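PDB 5CFS: aminoglycoside Nucleotidyltransferase (2")-Ia from Pseudomonas aeruginosa, which confers resistance to kanamycin, gentamicin, tobramycin and related aminoglycosides by adenylating their 2''-hydroxyl group. Local coordinates for residues Leu80-Leu85 with Leu92-Pro97. Sequence-based numbering, arbitrary orientation.
Sequences LDYGFL and LLDCEP. With MN (manganese (II) ion), chain C; TOY (tobramycin), chain D.
Tyr82 reaches across to Asp94 at the mouth of a beta hairpin, strands 84-88 and 91-101, whose second strand supplies carboxylates to the metal and antibiotic site of this nucleotidyltransferase fold. The hydroxyl of Tyr82 donates to Asp94 OD1 over 2.6 Å, meeting the carboxylate on its syn side, 20° out of its plane. Ring and carboxylate are turned 50° apart, and OD1 lies at the ring edge. Asp94 swings its carboxylate away from its own amide (chi1 -178°), which directs OD2 to the active site, where it binds manganese at 2.3 Å and accepts a hydrogen bond from tobramycin N12. Asp52 and Asp54 bind manganese beside it, while tobramycin O23 and N33 also coordinate the ion. Tyr82 is thus a second-shell residue that, with the metal and N12 on OD2, probably fixes the rotation of the Asp94 carboxylate. Leu80 CB covers one face of the tyrosine ring and tobramycin C52 the opposite one, both offset toward the rim. Glu96, its chain extended, runs past the ring edge to accept from two drug amines, N32 at OE1 and N61 at OE2. Phe84 and Cys95 pair through two backbone bonds, Phe84 N to Cys95 O and Cys95 N to Phe84 O, each 2.9 Å. On the sheet face turned to helix 62-71, Cys95 CB sits over the Phe84 ring, 3.7 Å from its centroid, a CH-pi contact; SG makes an oblique sulfur-aromatic contact, 4.2 Å from the same centroid.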
loop_
_atom_site.group_PDB
_atom_site.type_symbol
_atom_site.label_atom_id
_atom_site.label_comp_id
_atom_site.label_asym_id
_atom_site.label_seq_id
_atom_site.Cartn_x
_atom_site.Cartn_y
_atom_site.Cartn_z
ATOM N N LEU A 80 9.211 8.122 -9.488
ATOM C CA LEU A 80 7.833 8.368 -9.890
ATOM C C LEU A 80 7.367 9.687 -9.298
ATOM O O LEU A 80 8.010 10.233 -8.405
ATOM C CB LEU A 80 6.932 7.224 -9.421
ATOM C CG LEU A 80 7.511 5.825 -9.648
ATOM C CD1 LEU A 80 6.727 4.770 -8.889
ATOM C CD2 LEU A 80 7.507 5.526 -11.132
ATOM N N ASP A 81 6.242 10.200 -9.782
ATOM C CA ASP A 81 5.710 11.445 -9.254
ATOM C C ASP A 81 5.384 11.335 -7.764
ATOM O O ASP A 81 5.466 12.320 -7.031
ATOM C CB ASP A 81 4.458 11.860 -10.034
ATOM N N TYR A 82 5.038 10.128 -7.317
ATOM C CA TYR A 82 4.573 9.915 -5.950
ATOM C C TYR A 82 5.573 9.164 -5.082
ATOM O O TYR A 82 5.356 9.035 -3.888
ATOM C CB TYR A 82 3.256 9.136 -5.953
ATOM C CG TYR A 82 3.377 7.778 -6.597
ATOM C CD1 TYR A 82 3.876 6.696 -5.892
ATOM C CD2 TYR A 82 3.008 7.582 -7.920
ATOM C CE1 TYR A 82 4.008 5.467 -6.479
ATOM C CE2 TYR A 82 3.126 6.347 -8.515
ATOM C CZ TYR A 82 3.624 5.292 -7.789
ATOM O OH TYR A 82 3.739 4.069 -8.400
ATOM N N GLY A 83 6.650 8.659 -5.671
ATOM C CA GLY A 83 7.580 7.831 -4.929
ATOM C C GLY A 83 8.644 7.242 -5.827
ATOM O O GLY A 83 9.243 7.957 -6.644
ATOM N N PHE A 84 8.905 5.947 -5.670
ATOM C CA PHE A 84 9.905 5.304 -6.508
ATOM C C PHE A 84 9.641 3.827 -6.693
ATOM O O PHE A 84 8.887 3.196 -5.956
ATOM C CB PHE A 84 11.314 5.516 -5.935
ATOM C CG PHE A 84 11.625 4.690 -4.710
ATOM C CD1 PHE A 84 12.180 3.424 -4.833
ATOM C CD2 PHE A 84 11.396 5.191 -3.439
ATOM C CE1 PHE A 84 12.481 2.671 -3.711
ATOM C CE2 PHE A 84 11.705 4.441 -2.314
ATOM C CZ PHE A 84 12.248 3.186 -2.452
ATOM N N LEU A 85 10.281 3.305 -7.726
ATOM C CA LEU A 85 10.111 1.943 -8.163
ATOM C C LEU A 85 11.419 1.195 -7.912
ATOM O O LEU A 85 12.482 1.671 -8.306
ATOM C CB LEU A 85 9.734 1.961 -9.639
ATOM C CG LEU A 85 9.197 0.712 -10.297
ATOM C CD1 LEU A 85 8.284 1.108 -11.462
ATOM C CD2 LEU A 85 10.358 -0.128 -10.792
ATOM N N LEU A 92 8.737 -6.494 -8.403
ATOM C CA LEU A 92 8.682 -5.036 -8.368
ATOM C C LEU A 92 8.133 -4.528 -7.041
ATOM O O LEU A 92 7.138 -5.039 -6.533
ATOM C CB LEU A 92 7.821 -4.510 -9.517
ATOM C CG LEU A 92 8.346 -4.818 -10.919
ATOM C CD1 LEU A 92 7.298 -4.464 -11.958
ATOM C CD2 LEU A 92 9.639 -4.064 -11.177
ATOM N N LEU A 93 8.810 -3.528 -6.491
ATOM C CA LEU A 93 8.388 -2.824 -5.284
ATOM C C LEU A 93 7.987 -1.404 -5.649
ATOM O O LEU A 93 8.791 -0.635 -6.169
ATOM C CB LEU A 93 9.490 -2.778 -4.233
ATOM C CG LEU A 93 10.132 -4.061 -3.726
ATOM C CD1 LEU A 93 10.976 -3.703 -2.506
ATOM C CD2 LEU A 93 9.102 -5.105 -3.380
ATOM N N ASP A 94 6.746 -1.067 -5.340
ATOM C CA ASP A 94 6.159 0.215 -5.695
ATOM C C ASP A 94 6.041 1.043 -4.415
ATOM O O ASP A 94 5.147 0.810 -3.606
ATOM C CB ASP A 94 4.809 -0.053 -6.355
ATOM C CG ASP A 94 4.111 1.191 -6.821
ATOM O OD1 ASP A 94 4.664 2.302 -6.698
ATOM O OD2 ASP A 94 2.991 1.035 -7.348
ATOM N N CYS A 95 6.966 1.982 -4.222
ATOM C CA CYS A 95 7.170 2.600 -2.914
ATOM C C CYS A 95 6.727 4.063 -2.855
ATOM O O CYS A 95 7.100 4.869 -3.707
ATOM C CB CYS A 95 8.645 2.507 -2.526
ATOM S SG CYS A 95 9.283 0.827 -2.542
ATOM N N GLU A 96 5.940 4.395 -1.836
ATOM C CA GLU A 96 5.483 5.766 -1.615
ATOM C C GLU A 96 5.854 6.253 -0.218
ATOM O O GLU A 96 5.667 5.536 0.760
ATOM C CB GLU A 96 3.966 5.855 -1.811
ATOM C CG GLU A 96 3.414 7.267 -1.657
ATOM C CD GLU A 96 1.931 7.373 -1.966
ATOM O OE1 GLU A 96 1.209 6.369 -1.767
ATOM O OE2 GLU A 96 1.497 8.470 -2.416
ATOM N N PRO A 97 6.365 7.487 -0.108
ATOM C CA PRO A 97 6.653 8.000 1.231
ATOM C C PRO A 97 5.399 8.387 2.007
ATOM O O PRO A 97 4.371 8.760 1.425
ATOM C CB PRO A 97 7.511 9.236 0.955
ATOM C CG PRO A 97 7.072 9.696 -0.378
ATOM C CD PRO A 97 6.736 8.454 -1.150
HETATM MN MN MN C . 1.687 -0.811 -7.635
HETATM C C11 TOY D . -2.133 8.322 -5.794
HETATM O O11 TOY D . -0.955 7.616 -6.098
HETATM C C21 TOY D . -2.442 9.226 -6.983
HETATM N N21 TOY D . -2.532 8.442 -8.225
HETATM C C31 TOY D . -1.357 10.295 -7.059
HETATM C C41 TOY D . -1.240 11.070 -5.757
HETATM O O41 TOY D . -0.161 12.002 -5.834
HETATM C C51 TOY D . -0.984 10.102 -4.611
HETATM O O51 TOY D . -1.976 9.057 -4.590
HETATM C C61 TOY D . -1.038 10.811 -3.273
HETATM N N61 TOY D . -0.886 9.933 -2.116
HETATM C C12 TOY D . 0.846 3.910 -5.767
HETATM N N12 TOY D . 1.214 2.496 -5.591
HETATM C C22 TOY D . 0.196 4.458 -4.501
HETATM C C32 TOY D . -0.105 5.951 -4.660
HETATM N N32 TOY D . -0.808 6.444 -3.466
HETATM C C42 TOY D . -0.975 6.194 -5.892
HETATM C C52 TOY D . -0.409 5.568 -7.156
HETATM O O52 TOY D . -1.372 5.705 -8.198
HETATM C C62 TOY D . -0.131 4.093 -6.920
HETATM O O62 TOY D . 0.452 3.563 -8.118
HETATM C C13 TOY D . -0.452 3.056 -9.060
HETATM C C23 TOY D . -0.147 1.576 -9.250
HETATM O O23 TOY D . -0.196 0.916 -7.991
HETATM C C33 TOY D . 1.239 1.403 -9.866
HETATM N N33 TOY D . 1.547 -0.024 -10.063
HETATM C C43 TOY D . 1.264 2.168 -11.183
HETATM O O43 TOY D . 2.551 2.036 -11.772
HETATM C C53 TOY D . 0.974 3.635 -10.880
HETATM O O53 TOY D . -0.326 3.761 -10.280
HETATM C C63 TOY D . 0.961 4.505 -12.110
HETATM O O63 TOY D . 0.619 5.846 -11.780
HETATM O O HOH W 1 2.983 10.645 -2.225
#